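Local coordinates for protein arginyl-tRNA synthetase, putative (Plasmodium falciparum, PDB 5JLD) that probably charges tRNA(Arg) with L-arginine at the expense of ATP, as a class I aminoacyl-tRNA synthetase that works in the cytoplasm, at residues L520-I525 with L578-E583; E540-L545 with E583-K588; K107-G112 with C571-S576; E129-V134 with R163-L168. All blocks are in the same frame, centred on the assembly; numbering follows the deposited sequence.

Interaction 1: residues L520-I525 with L578-E583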
loop_
_atom_site.group_PDB
_atom_site.type_symbol
_atom_site.label_atom_id
_atom_site.label_comp_id
_atom_site.label_asym_id
_atom_site.label_seq_id
_atom_site.Cartn_x
_atom_site.Cartn_y
_atom_site.Cartn_z
ATOM N N LEU A 520 5.224 -17.433 9.022
ATOM C CA LEU A 520 3.804 -17.581 9.334
ATOM C C LEU A 520 3.159 -16.281 9.849
ATOM O O LEU A 520 1.939 -16.228 10.032
ATOM C CB LEU A 520 3.600 -18.707 10.359
ATOM C CG LEU A 520 3.979 -20.100 9.858
ATOM C CD1 LEU A 520 4.020 -21.078 11.024
ATOM C CD2 LEU A 520 3.017 -20.568 8.746
ATOM N N LYS A 521 3.968 -15.248 10.095
ATOM C CA LYS A 521 3.417 -13.942 10.483
ATOM C C LYS A 521 2.817 -13.150 9.306
ATOM O O LYS A 521 2.134 -12.154 9.517
ATOM C CB LYS A 521 4.484 -13.080 11.148
ATOM C CG LYS A 521 4.929 -13.539 12.544
ATOM C CD LYS A 521 5.864 -12.500 13.154
ATOM C CE LYS A 521 6.305 -12.888 14.547
ATOM N NZ LYS A 521 7.220 -11.838 15.084
ATOM N N PHE A 522 3.100 -13.589 8.084
ATOM C CA PHE A 522 2.734 -12.870 6.861
ATOM C C PHE A 522 1.265 -12.370 6.872
ATOM O O PHE A 522 1.033 -11.196 6.643
ATOM C CB PHE A 522 3.025 -13.767 5.638
ATOM C CG PHE A 522 3.047 -13.035 4.317
ATOM C CD1 PHE A 522 3.743 -11.851 4.173
ATOM C CD2 PHE A 522 2.387 -13.556 3.207
ATOM C CE1 PHE A 522 3.779 -11.183 2.949
ATOM C CE2 PHE A 522 2.422 -12.904 1.980
ATOM C CZ PHE A 522 3.118 -11.706 1.849
ATOM N N PRO A 523 0.289 -13.233 7.220
ATOM C CA PRO A 523 -1.096 -12.732 7.234
ATOM C C PRO A 523 -1.359 -11.567 8.197
ATOM O O PRO A 523 -2.265 -10.761 7.920
ATOM C CB PRO A 523 -1.905 -13.965 7.656
ATOM C CG PRO A 523 -1.066 -15.123 7.186
ATOM C CD PRO A 523 0.338 -14.685 7.485
ATOM N N ASP A 524 -0.590 -11.476 9.289
ATOM C CA ASP A 524 -0.748 -10.385 10.248
ATOM C C ASP A 524 -0.521 -9.032 9.556
ATOM O O ASP A 524 -1.183 -8.031 9.866
ATOM C CB ASP A 524 0.231 -10.521 11.431
ATOM C CG ASP A 524 0.069 -11.840 12.213
ATOM O OD1 ASP A 524 -0.869 -12.630 11.984
ATOM O OD2 ASP A 524 0.900 -12.082 13.087
ATOM N N ILE A 525 0.435 -9.017 8.629
ATOM C CA ILE A 525 0.777 -7.797 7.895
ATOM C C ILE A 525 -0.450 -7.274 7.131
ATOM O O ILE A 525 -0.755 -6.077 7.153
ATOM C CB ILE A 525 1.936 -8.030 6.907
ATOM C CG1 ILE A 525 3.179 -8.570 7.636
ATOM C CG2 ILE A 525 2.259 -6.746 6.148
ATOM C CD1 ILE A 525 3.732 -7.586 8.662
ATOM N N LEU A 578 9.881 -14.088 -0.331
ATOM C CA LEU A 578 10.666 -12.897 -0.626
ATOM C C LEU A 578 10.255 -12.317 -1.988
ATOM O O LEU A 578 10.038 -11.114 -2.111
ATOM C CB LEU A 578 12.143 -13.221 -0.627
ATOM C CG LEU A 578 13.100 -12.034 -0.639
ATOM C CD1 LEU A 578 12.604 -10.946 0.291
ATOM C CD2 LEU A 578 14.502 -12.507 -0.218
ATOM N N LYS A 579 10.150 -13.195 -2.987
ATOM C CA LYS A 579 9.691 -12.818 -4.330
ATOM C C LYS A 579 8.345 -12.105 -4.253
ATOM O O LYS A 579 8.203 -10.968 -4.736
ATOM C CB LYS A 579 9.588 -14.053 -5.221
ATOM C CG LYS A 579 9.106 -13.797 -6.643
ATOM C CD LYS A 579 8.775 -15.119 -7.326
ATOM C CE LYS A 579 8.056 -14.918 -8.650
ATOM N NZ LYS A 579 9.031 -14.703 -9.749
ATOM N N LEU A 580 7.377 -12.767 -3.616
ATOM C CA LEU A 580 6.038 -12.201 -3.466
ATOM C C LEU A 580 6.076 -10.824 -2.783
ATOM O O LEU A 580 5.459 -9.874 -3.271
ATOM C CB LEU A 580 5.128 -13.164 -2.694
ATOM C CG LEU A 580 3.723 -12.672 -2.370
ATOM C CD1 LEU A 580 3.028 -12.233 -3.663
ATOM C CD2 LEU A 580 2.923 -13.780 -1.708
ATOM N N CYS A 581 6.812 -10.716 -1.679
ATOM C CA CYS A 581 6.940 -9.447 -0.952
ATOM C C CYS A 581 7.500 -8.344 -1.846
ATOM O O CYS A 581 7.048 -7.195 -1.788
ATOM C CB CYS A 581 7.851 -9.600 0.273
ATOM S SG CYS A 581 7.128 -10.424 1.735
ATOM N N MET A 582 8.510 -8.702 -2.640
ATOM C CA MET A 582 9.175 -7.767 -3.514
ATOM C C MET A 582 8.178 -7.232 -4.541
ATOM O O MET A 582 8.073 -6.026 -4.732
ATOM C CB MET A 582 10.367 -8.427 -4.213
ATOM C CG MET A 582 11.618 -8.507 -3.368
ATOM S SD MET A 582 12.934 -9.435 -4.185
ATOM C CE MET A 582 13.593 -8.216 -5.294
ATOM N N GLU A 583 7.438 -8.156 -5.154
ATOM C CA GLU A 583 6.427 -7.820 -6.149
ATOM C C GLU A 583 5.301 -6.962 -5.580
ATOM O O GLU A 583 4.851 -6.025 -6.227
ATOM C CB GLU A 583 5.846 -9.095 -6.753
ATOM C CG GLU A 583 6.825 -9.818 -7.655
ATOM C CD GLU A 583 6.333 -11.193 -8.041
ATOM O OE1 GLU A 583 5.376 -11.682 -7.396
ATOM O OE2 GLU A 583 6.909 -11.785 -8.983
#
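Phe522 reaches across to the side of helix 564-584, where Leu580 and Cys581 receive two neighbouring parts of its ring. Two kinds of contact make up this small joint, and no hydrogen bond crosses it. The first is sulfur-aromatic: Cys581 SG lies 3.6 Å from Phe522 CE1 and 4.7 Å from the centroid of the Phe522 ring. At 55° off the ring normal, the sulfur comes in obliquely. The second is purely apolar. One methyl of Leu580, CD2, is 3.8 Å from Phe522 CE2 and also near CZ of the same ring. With CG anti to the backbone N (chi1 -164°), the Phe522 ring points at helix 564-584 and bridges backbones whose nearest CA atoms, those of Phe522 and Cys581, are 9.5 Å apart.

Neighbouring aromatic groups complete the setting, with Phe526 edge-to-face to Phe522 and Tyr541 of helix 536-556 meeting the same ring at an inclined angle. On the N-terminal side of the fold, Asp524 hydrogen-bonds the backbone N of Thr11 and the hydroxyls of Tyr37 and Tyr45, which belong to the adjacent antiparallel strands 35-37 and 45-47. The joint itself lies in the helical anticodon-binding region, where helices 522-532, 536-556 and 564-584 come together.

Interaction 2: residues E540-L545 with E583-K588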
loop_
_atom_site.group_PDB
_atom_site.type_symbol
_atom_site.label_atom_id
_atom_site.label_comp_id
_atom_site.label_asym_id
_atom_site.label_seq_id
_atom_site.Cartn_x
_atom_site.Cartn_y
_atom_site.Cartn_z
ATOM N N GLU A 540 9.279 -3.482 6.059
ATOM C CA GLU A 540 9.888 -3.924 7.304
ATOM C C GLU A 540 9.878 -5.459 7.368
ATOM O O GLU A 540 10.914 -6.102 7.568
ATOM C CB GLU A 540 9.099 -3.377 8.483
ATOM C CG GLU A 540 9.617 -2.181 9.196
ATOM C CD GLU A 540 8.943 -2.071 10.559
ATOM O OE1 GLU A 540 8.782 -3.131 11.218
ATOM O OE2 GLU A 540 8.555 -0.953 10.959
ATOM N N TYR A 541 8.689 -6.027 7.152
ATOM C CA TYR A 541 8.492 -7.461 7.267
ATOM C C TYR A 541 9.495 -8.128 6.361
ATOM O O TYR A 541 10.190 -9.094 6.746
ATOM C CB TYR A 541 7.064 -7.850 6.878
ATOM C CG TYR A 541 6.857 -9.341 6.776
ATOM C CD1 TYR A 541 6.544 -10.090 7.906
ATOM C CD2 TYR A 541 6.990 -10.004 5.559
ATOM C CE1 TYR A 541 6.353 -11.455 7.824
ATOM C CE2 TYR A 541 6.808 -11.377 5.472
ATOM C CZ TYR A 541 6.490 -12.096 6.616
ATOM O OH TYR A 541 6.298 -13.459 6.558
ATOM N N MET A 542 9.624 -7.533 5.179
ATOM C CA MET A 542 10.394 -8.155 4.132
ATOM C C MET A 542 11.832 -8.114 4.554
ATOM O O MET A 542 12.547 -9.114 4.454
ATOM C CB MET A 542 10.190 -7.446 2.786
ATOM C CG MET A 542 10.892 -8.168 1.654
ATOM S SD MET A 542 10.675 -7.363 0.055
ATOM C CE MET A 542 11.371 -5.750 0.414
ATOM N N TYR A 543 12.237 -6.953 5.059
ATOM C CA TYR A 543 13.596 -6.773 5.532
ATOM C C TYR A 543 13.846 -7.819 6.612
ATOM O O TYR A 543 14.875 -8.517 6.599
ATOM C CB TYR A 543 13.815 -5.351 6.071
ATOM C CG TYR A 543 15.240 -5.078 6.515
ATOM C CD1 TYR A 543 16.234 -4.799 5.584
ATOM C CD2 TYR A 543 15.588 -5.098 7.862
ATOM C CE1 TYR A 543 17.533 -4.552 5.971
ATOM C CE2 TYR A 543 16.904 -4.855 8.271
ATOM C CZ TYR A 543 17.868 -4.585 7.317
ATOM O OH TYR A 543 19.164 -4.333 7.694
ATOM N N ASP A 544 12.880 -7.980 7.514
ATOM C CA ASP A 544 13.161 -8.855 8.641
ATOM C C ASP A 544 13.288 -10.252 8.080
ATOM O O ASP A 544 14.174 -11.005 8.504
ATOM C CB ASP A 544 12.095 -8.741 9.729
ATOM C CG ASP A 544 12.092 -7.357 10.383
ATOM O OD1 ASP A 544 13.080 -6.595 10.190
ATOM O OD2 ASP A 544 11.118 -7.017 11.084
ATOM N N LEU A 545 12.500 -10.550 7.036
ATOM C CA LEU A 545 12.549 -11.886 6.468
ATOM C C LEU A 545 13.984 -12.175 6.038
ATOM O O LEU A 545 14.551 -13.234 6.356
ATOM C CB LEU A 545 11.591 -12.031 5.303
ATOM C CG LEU A 545 11.674 -13.362 4.558
ATOM C CD1 LEU A 545 11.408 -14.524 5.505
ATOM C CD2 LEU A 545 10.676 -13.364 3.392
ATOM N N GLU A 583 7.438 -8.156 -5.154
ATOM C CA GLU A 583 6.427 -7.820 -6.149
ATOM C C GLU A 583 5.301 -6.962 -5.580
ATOM O O GLU A 583 4.851 -6.025 -6.227
ATOM C CB GLU A 583 5.846 -9.095 -6.753
ATOM C CG GLU A 583 6.825 -9.818 -7.655
ATOM C CD GLU A 583 6.333 -11.193 -8.041
ATOM O OE1 GLU A 583 5.376 -11.682 -7.396
ATOM O OE2 GLU A 583 6.909 -11.785 -8.983
ATOM N N LEU A 584 4.850 -7.273 -4.372
ATOM C CA LEU A 584 3.782 -6.500 -3.755
ATOM C C LEU A 584 4.217 -5.048 -3.551
ATOM O O LEU A 584 3.385 -4.137 -3.525
ATOM C CB LEU A 584 3.358 -7.116 -2.419
ATOM C CG LEU A 584 2.598 -8.449 -2.444
ATOM C CD1 LEU A 584 2.379 -8.964 -1.032
ATOM C CD2 LEU A 584 1.262 -8.367 -3.191
ATOM N N LEU A 585 5.520 -4.833 -3.424
ATOM C CA LEU A 585 6.054 -3.491 -3.199
ATOM C C LEU A 585 6.451 -2.832 -4.518
ATOM O O LEU A 585 6.974 -1.719 -4.532
ATOM C CB LEU A 585 7.257 -3.557 -2.247
ATOM C CG LEU A 585 6.918 -3.901 -0.788
ATOM C CD1 LEU A 585 8.172 -4.266 -0.034
ATOM C CD2 LEU A 585 6.219 -2.732 -0.096
ATOM N N GLY A 586 6.219 -3.541 -5.619
ATOM C CA GLY A 586 6.520 -3.036 -6.950
ATOM C C GLY A 586 7.948 -3.288 -7.408
ATOM O O GLY A 586 8.395 -2.714 -8.406
ATOM N N MET A 587 8.676 -4.149 -6.694
ATOM C CA MET A 587 10.054 -4.444 -7.079
ATOM C C MET A 587 10.090 -5.637 -8.042
ATOM O O MET A 587 9.158 -6.434 -8.086
ATOM C CB MET A 587 10.921 -4.706 -5.837
ATOM C CG MET A 587 10.902 -3.576 -4.798
ATOM S SD MET A 587 11.589 -3.999 -3.162
ATOM C CE MET A 587 13.232 -4.577 -3.591
ATOM N N LYS A 588 11.146 -5.744 -8.833
ATOM C CA LYS A 588 11.312 -6.897 -9.713
ATOM C C LYS A 588 12.463 -7.780 -9.271
ATOM O O LYS A 588 13.627 -7.387 -9.372
ATOM C CB LYS A 588 11.552 -6.460 -11.158
ATOM C CG LYS A 588 10.375 -5.740 -11.801
ATOM C CD LYS A 588 10.822 -5.114 -13.115
ATOM C CE LYS A 588 9.638 -4.783 -14.002
ATOM N NZ LYS A 588 10.104 -4.200 -15.284
#
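A Schellman motif ends helix 564-584, and on its outgoing chain Leu585 and Met587 both meet Met542 of helix 536-556. The motif turns at Gly586, whose positive phi (87°), a conformation that suits glycine, takes the chain out of the helix. Gly586 N bonds back to Glu583 O at 2.9 Å, one of the two bonds into the last helical turn.

On either side of that glycine stands an apolar side chain directed at the other helix. The contact of Met542 with Leu585 is tip to tip, with the methyl carbon Met542 CE 3.6 Å from Leu585 CD1. Met542 SD, one atom back, is 4.0 Å from the same Leu585 CD1. The same Met542 CE is 4.0 Å from Met587 SD, so that a single methyl group serves both residues. Met542 is extended through chi2 and then bends at chi3 (59°), which swings CE off the line of its chain.

Tyr450 and Leu453 of helix 436-453 also pack here, against Met542 and Leu585 respectively. Buried thioether and leucine packing of this kind, placed around a glycine-terminated helix end, belongs here to the helix bundle of a DALR anticodon-binding domain.

Interaction 3: residues K107-G112 with C571-S576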
loop_
_atom_site.group_PDB
_atom_site.type_symbol
_atom_site.label_atom_id
_atom_site.label_comp_id
_atom_site.label_asym_id
_atom_site.label_seq_id
_atom_site.Cartn_x
_atom_site.Cartn_y
_atom_site.Cartn_z
ATOM N N LYS A 107 3.824 -26.723 6.221
ATOM C CA LYS A 107 3.480 -27.776 5.271
ATOM C C LYS A 107 2.178 -27.464 4.522
ATOM O O LYS A 107 2.016 -27.867 3.371
ATOM C CB LYS A 107 3.353 -29.127 5.974
ATOM C CG LYS A 107 4.635 -29.650 6.613
ATOM C CD LYS A 107 4.382 -31.023 7.244
ATOM C CE LYS A 107 5.632 -31.562 7.931
ATOM N NZ LYS A 107 5.328 -32.774 8.757
ATOM N N LYS A 108 1.244 -26.770 5.172
ATOM C CA LYS A 108 0.097 -26.236 4.410
ATOM C C LYS A 108 0.477 -25.382 3.154
ATOM O O LYS A 108 -0.281 -25.324 2.189
ATOM C CB LYS A 108 -0.799 -25.399 5.327
ATOM C CG LYS A 108 -1.574 -26.205 6.360
ATOM C CD LYS A 108 -2.381 -25.274 7.260
ATOM C CE LYS A 108 -3.181 -26.028 8.313
ATOM N NZ LYS A 108 -3.921 -25.097 9.219
ATOM N N LEU A 109 1.646 -24.741 3.154
ATOM C CA LEU A 109 2.064 -23.876 2.037
ATOM C C LEU A 109 2.317 -24.597 0.714
ATOM O O LEU A 109 2.613 -23.956 -0.301
ATOM C CB LEU A 109 3.340 -23.103 2.406
ATOM C CG LEU A 109 3.130 -21.995 3.431
ATOM C CD1 LEU A 109 4.442 -21.327 3.778
ATOM C CD2 LEU A 109 2.092 -20.978 2.902
ATOM N N PHE A 110 2.237 -25.909 0.720
ATOM C CA PHE A 110 2.506 -26.659 -0.480
ATOM C C PHE A 110 1.269 -27.153 -1.151
ATOM O O PHE A 110 0.582 -27.993 -0.628
ATOM C CB PHE A 110 3.377 -27.843 -0.155
ATOM C CG PHE A 110 4.744 -27.470 0.278
ATOM C CD1 PHE A 110 4.979 -27.065 1.552
ATOM C CD2 PHE A 110 5.784 -27.515 -0.594
ATOM C CE1 PHE A 110 6.238 -26.717 1.958
ATOM C CE2 PHE A 110 7.045 -27.169 -0.202
ATOM C CZ PHE A 110 7.277 -26.767 1.080
ATOM N N ASN A 111 0.977 -26.608 -2.315
ATOM C CA ASN A 111 -0.164 -27.038 -3.081
ATOM C C ASN A 111 0.393 -28.202 -3.819
ATOM O O ASN A 111 1.233 -28.038 -4.689
ATOM C CB ASN A 111 -0.579 -25.974 -4.077
ATOM N N GLY A 112 -0.034 -29.392 -3.454
ATOM C CA GLY A 112 0.481 -30.574 -4.089
ATOM C C GLY A 112 1.965 -30.641 -3.862
ATOM O O GLY A 112 2.403 -31.058 -2.818
ATOM N N CYS A 571 14.587 -22.937 2.456
ATOM C CA CYS A 571 15.128 -21.998 1.488
ATOM C C CYS A 571 14.088 -21.692 0.392
ATOM O O CYS A 571 13.934 -20.551 -0.020
ATOM C CB CYS A 571 16.415 -22.548 0.876
ATOM S SG CYS A 571 17.863 -22.544 1.976
ATOM N N SER A 572 13.375 -22.723 -0.055
ATOM C CA SER A 572 12.384 -22.606 -1.129
ATOM C C SER A 572 11.195 -21.751 -0.708
ATOM O O SER A 572 10.772 -20.813 -1.424
ATOM C CB SER A 572 11.911 -24.003 -1.547
ATOM O OG SER A 572 11.230 -23.996 -2.781
ATOM N N ILE A 573 10.655 -22.070 0.464
ATOM C CA ILE A 573 9.591 -21.243 1.014
ATOM C C ILE A 573 10.043 -19.793 1.155
ATOM O O ILE A 573 9.333 -18.873 0.728
ATOM C CB ILE A 573 9.125 -21.760 2.373
ATOM C CG1 ILE A 573 8.606 -23.198 2.228
ATOM C CG2 ILE A 573 8.064 -20.820 2.943
ATOM C CD1 ILE A 573 8.194 -23.859 3.552
ATOM N N THR A 574 11.234 -19.592 1.728
ATOM C CA THR A 574 11.731 -18.235 1.929
ATOM C C THR A 574 11.861 -17.475 0.612
ATOM O O THR A 574 11.484 -16.319 0.537
ATOM C CB THR A 574 13.084 -18.221 2.637
ATOM O OG1 THR A 574 12.945 -18.831 3.928
ATOM C CG2 THR A 574 13.591 -16.774 2.804
ATOM N N LYS A 575 12.398 -18.138 -0.411
ATOM C CA LYS A 575 12.487 -17.571 -1.755
ATOM C C LYS A 575 11.120 -17.143 -2.276
ATOM O O LYS A 575 10.936 -15.982 -2.642
ATOM C CB LYS A 575 13.112 -18.574 -2.724
ATOM C CG LYS A 575 13.284 -18.046 -4.140
ATOM C CD LYS A 575 14.301 -18.886 -4.895
ATOM C CE LYS A 575 13.645 -19.916 -5.790
ATOM N NZ LYS A 575 13.298 -19.322 -7.110
ATOM N N SER A 576 10.167 -18.075 -2.306
ATOM C CA SER A 576 8.808 -17.730 -2.725
ATOM C C SER A 576 8.273 -16.474 -2.016
ATOM O O SER A 576 7.740 -15.548 -2.658
ATOM C CB SER A 576 7.844 -18.896 -2.475
ATOM O OG SER A 576 8.011 -19.919 -3.435
#
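Ile573, on helix 564-584, spreads its branches between Leu109 and Phe110, two consecutive residues near the end of helix 99-108. The close packing is concentrated at this one isoleucine. Its CG2 methyl touches Leu109, with Ile573 CG2 3.8 Å from Leu109 CD1, and the two side chains cross at about a right angle. The longer branch goes to the aromatic ring: Ile573 CD1 is 3.8 Å from Phe110 CE1 and 3.9 Å from Phe110 CZ. Ile573 CG1 also lies near Phe110 CZ, at 4.0 Å, so two successive carbons of this branch line the ring tip from an oblique direction. The division of labour follows from the isoleucine torsion (chi1 -59°), which sets CG1 anti to the carbonyl carbon and CG2 anti to the backbone N. The CB of Phe110 is not aimed at the helix, yet the outer end of its ring comes close.

Leu109 and Phe110 lie in the region where helix 99-108 gives way to a short two-stranded antiparallel hairpin, 110-111 with 114-115. The contact therefore joins that connection to a helix of the DALR anticodon-binding domain. Ile115 of the second strand and Ile519 of helix 510-520 extend the apolar packing around Ile573.

Toward the hairpin turn the contact gives out. Gly112 is exposed and poorly ordered, and the side chain of Asn111 is modelled only to CB. Lys107 has its CB directed away from helix 564-584; its NZ forms a salt bridge with Asp503.

Interaction 4: residues E129-V134 with R163-L168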
loop_
_atom_site.group_PDB
_atom_site.type_symbol
_atom_site.label_atom_id
_atom_site.label_comp_id
_atom_site.label_asym_id
_atom_site.label_seq_id
_atom_site.Cartn_x
_atom_site.Cartn_y
_atom_site.Cartn_z
ATOM N N GLU A 129 -17.332 -6.772 7.598
ATOM C CA GLU A 129 -16.627 -5.897 6.657
ATOM C C GLU A 129 -16.669 -6.430 5.228
ATOM O O GLU A 129 -16.365 -7.598 4.975
ATOM C CB GLU A 129 -15.176 -5.696 7.084
ATOM C CG GLU A 129 -14.992 -5.044 8.443
ATOM C CD GLU A 129 -13.526 -4.906 8.824
ATOM O OE1 GLU A 129 -12.979 -3.797 8.669
ATOM O OE2 GLU A 129 -12.917 -5.899 9.275
ATOM N N ASN A 130 -17.042 -5.561 4.295
ATOM C CA ASN A 130 -17.170 -5.934 2.891
ATOM C C ASN A 130 -16.034 -5.326 2.060
ATOM O O ASN A 130 -15.779 -4.130 2.138
ATOM C CB ASN A 130 -18.540 -5.486 2.364
ATOM C CG ASN A 130 -18.878 -6.058 0.989
ATOM O OD1 ASN A 130 -17.999 -6.408 0.200
ATOM N ND2 ASN A 130 -20.170 -6.143 0.696
ATOM N N TYR A 131 -15.348 -6.146 1.271
ATOM C CA TYR A 131 -14.336 -5.621 0.355
ATOM C C TYR A 131 -14.651 -6.051 -1.071
ATOM O O TYR A 131 -13.745 -6.280 -1.862
ATOM C CB TYR A 131 -12.927 -6.089 0.743
ATOM C CG TYR A 131 -12.372 -5.397 1.977
ATOM C CD1 TYR A 131 -11.811 -4.131 1.889
ATOM C CD2 TYR A 131 -12.408 -6.017 3.233
ATOM C CE1 TYR A 131 -11.302 -3.491 3.005
ATOM C CE2 TYR A 131 -11.900 -5.377 4.370
ATOM C CZ TYR A 131 -11.335 -4.122 4.242
ATOM O OH TYR A 131 -10.836 -3.453 5.344
ATOM N N GLY A 132 -15.941 -6.159 -1.386
ATOM C CA GLY A 132 -16.384 -6.567 -2.706
ATOM C C GLY A 132 -15.723 -5.743 -3.792
ATOM O O GLY A 132 -15.080 -6.282 -4.689
ATOM N N ASN A 133 -15.870 -4.428 -3.707
ATOM C CA ASN A 133 -15.259 -3.558 -4.700
ATOM C C ASN A 133 -14.404 -2.516 -4.016
ATOM O O ASN A 133 -14.898 -1.738 -3.206
ATOM C CB ASN A 133 -16.311 -2.858 -5.568
ATOM C CG ASN A 133 -17.220 -3.820 -6.303
ATOM O OD1 ASN A 133 -16.770 -4.640 -7.108
ATOM N ND2 ASN A 133 -18.524 -3.679 -6.073
ATOM N N VAL A 134 -13.128 -2.480 -4.369
ATOM C CA VAL A 134 -12.225 -1.490 -3.802
ATOM C C VAL A 134 -11.727 -0.550 -4.887
ATOM O O VAL A 134 -11.353 -0.993 -5.979
ATOM C CB VAL A 134 -10.997 -2.174 -3.114
ATOM C CG1 VAL A 134 -9.958 -1.132 -2.709
ATOM C CG2 VAL A 134 -11.440 -3.018 -1.898
ATOM N N ARG A 163 -1.735 -3.624 -5.553
ATOM C CA ARG A 163 -1.144 -4.933 -5.701
ATOM C C ARG A 163 -1.516 -5.788 -4.474
ATOM O O ARG A 163 -1.724 -6.992 -4.599
ATOM C CB ARG A 163 0.377 -4.834 -5.855
ATOM C CG ARG A 163 0.879 -4.218 -7.146
ATOM C CD ARG A 163 2.364 -4.574 -7.389
ATOM N NE ARG A 163 2.947 -3.831 -8.504
ATOM C CZ ARG A 163 3.978 -4.245 -9.245
ATOM N NH1 ARG A 163 4.565 -5.404 -8.989
ATOM N NH2 ARG A 163 4.434 -3.483 -10.244
ATOM N N VAL A 164 -1.628 -5.152 -3.308
ATOM C CA VAL A 164 -2.030 -5.868 -2.100
ATOM C C VAL A 164 -3.437 -6.411 -2.280
ATOM O O VAL A 164 -3.665 -7.600 -2.082
ATOM C CB VAL A 164 -1.963 -4.983 -0.837
ATOM C CG1 VAL A 164 -2.756 -5.604 0.299
ATOM C CG2 VAL A 164 -0.511 -4.768 -0.408
ATOM N N PHE A 165 -4.372 -5.560 -2.699
ATOM C CA PHE A 165 -5.743 -6.057 -2.895
ATOM C C PHE A 165 -5.876 -7.105 -4.011
ATOM O O PHE A 165 -6.668 -8.058 -3.890
ATOM C CB PHE A 165 -6.696 -4.891 -3.148
ATOM C CG PHE A 165 -7.039 -4.137 -1.900
ATOM C CD1 PHE A 165 -7.899 -4.682 -0.963
ATOM C CD2 PHE A 165 -6.467 -2.911 -1.643
ATOM C CE1 PHE A 165 -8.207 -4.004 0.179
ATOM C CE2 PHE A 165 -6.771 -2.224 -0.493
ATOM C CZ PHE A 165 -7.648 -2.763 0.414
ATOM N N GLU A 166 -5.086 -6.960 -5.072
ATOM C CA GLU A 166 -5.085 -7.935 -6.164
ATOM C C GLU A 166 -4.508 -9.289 -5.675
ATOM O O GLU A 166 -4.954 -10.370 -6.087
ATOM C CB GLU A 166 -4.305 -7.367 -7.371
ATOM C CG GLU A 166 -5.072 -6.192 -8.047
ATOM C CD GLU A 166 -4.218 -5.231 -8.890
ATOM O OE1 GLU A 166 -2.980 -5.393 -8.973
ATOM O OE2 GLU A 166 -4.803 -4.285 -9.473
ATOM N N PHE A 167 -3.534 -9.234 -4.771
ATOM C CA PHE A 167 -3.032 -10.456 -4.147
ATOM C C PHE A 167 -4.151 -11.148 -3.368
ATOM O O PHE A 167 -4.343 -12.357 -3.485
ATOM C CB PHE A 167 -1.864 -10.153 -3.227
ATOM C CG PHE A 167 -1.493 -11.296 -2.333
ATOM C CD1 PHE A 167 -0.917 -12.435 -2.861
ATOM C CD2 PHE A 167 -1.694 -11.219 -0.964
ATOM C CE1 PHE A 167 -0.567 -13.506 -2.035
ATOM C CE2 PHE A 167 -1.342 -12.275 -0.138
ATOM C CZ PHE A 167 -0.780 -13.420 -0.676
ATOM N N LEU A 168 -4.910 -10.357 -2.613
ATOM C CA LEU A 168 -6.096 -10.838 -1.895
ATOM C C LEU A 168 -7.308 -11.098 -2.817
ATOM O O LEU A 168 -8.421 -11.303 -2.341
ATOM C CB LEU A 168 -6.470 -9.821 -0.790
ATOM C CG LEU A 168 -5.372 -9.682 0.275
ATOM C CD1 LEU A 168 -5.625 -8.572 1.291
ATOM C CD2 LEU A 168 -5.202 -11.027 0.983
#
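Strand 133-137, helix 149-167 and strand 171-176 form a beta-alpha-beta unit of the catalytic domain, and here Val134 and Tyr131 meet Phe165 near the end of the helix. The main contact is a CH-pi interaction: Val134 CG1 lies over the centre of the Phe165 ring, 4.0 Å from its centroid and 10° off the normal. The other methyl joins it near a different part of the ring, with Val134 CG2 4.0 Å from Phe165 CE1. Both methyls reach the ring because the valine torsion (chi1 172°) sets CG1 anti to the backbone N, with CG2 beside that N.

Tyr131 adds an aromatic partner. Its CD1 approaches Phe165 CE1 to 4.0 Å, the two side chains crossing at about a right angle, and Val134 CG2 lies at the edge of the Tyr131 ring, in its plane. The phenol oxygen is engaged beyond the contact by a hydrogen bond to Lys374 NZ. In the chain leading to Val134, an Asx turn shapes the backbone: Asn130 OD1 accepts from Gly132 N at 2.6 Å, the N-H...acceptor angle being 150°.

Leu530 of helix 522-532 touches both Tyr131 and Phe165. Strand 133-137 runs between 171-176 and 343-349 in a parallel sheet, and its valine facing a phenylalanine of the crossover helix is the strand-to-helix packing of the Rossmann-like core found in class I synthetases.

How the interactions relate
Interactions 1, 2 and 3 are successive uses of one element, helix 564-584, which offers Ile573, then Leu580 and Cys581, and finally the Schellman turn that ends it. Interactions 1 and 2 have centres about 7 Å apart, share Glu583 and are in direct touch: Cys581 CB is 3.6 Å from Met542 SD. Interaction 3 lies earlier on the helix, its centre about 12 Å from that of interaction 1. Interaction 4 makes no touch with interaction 3, their nearest atoms being about 9 Å apart. One helix thus packs within its own bundle in interactions 1 and 2, meets the 107-112 segment in interaction 3, and touches the catalytic domain of interaction 4 through Phe167, whose CE1 is 3.5 Å from Leu580 CD2.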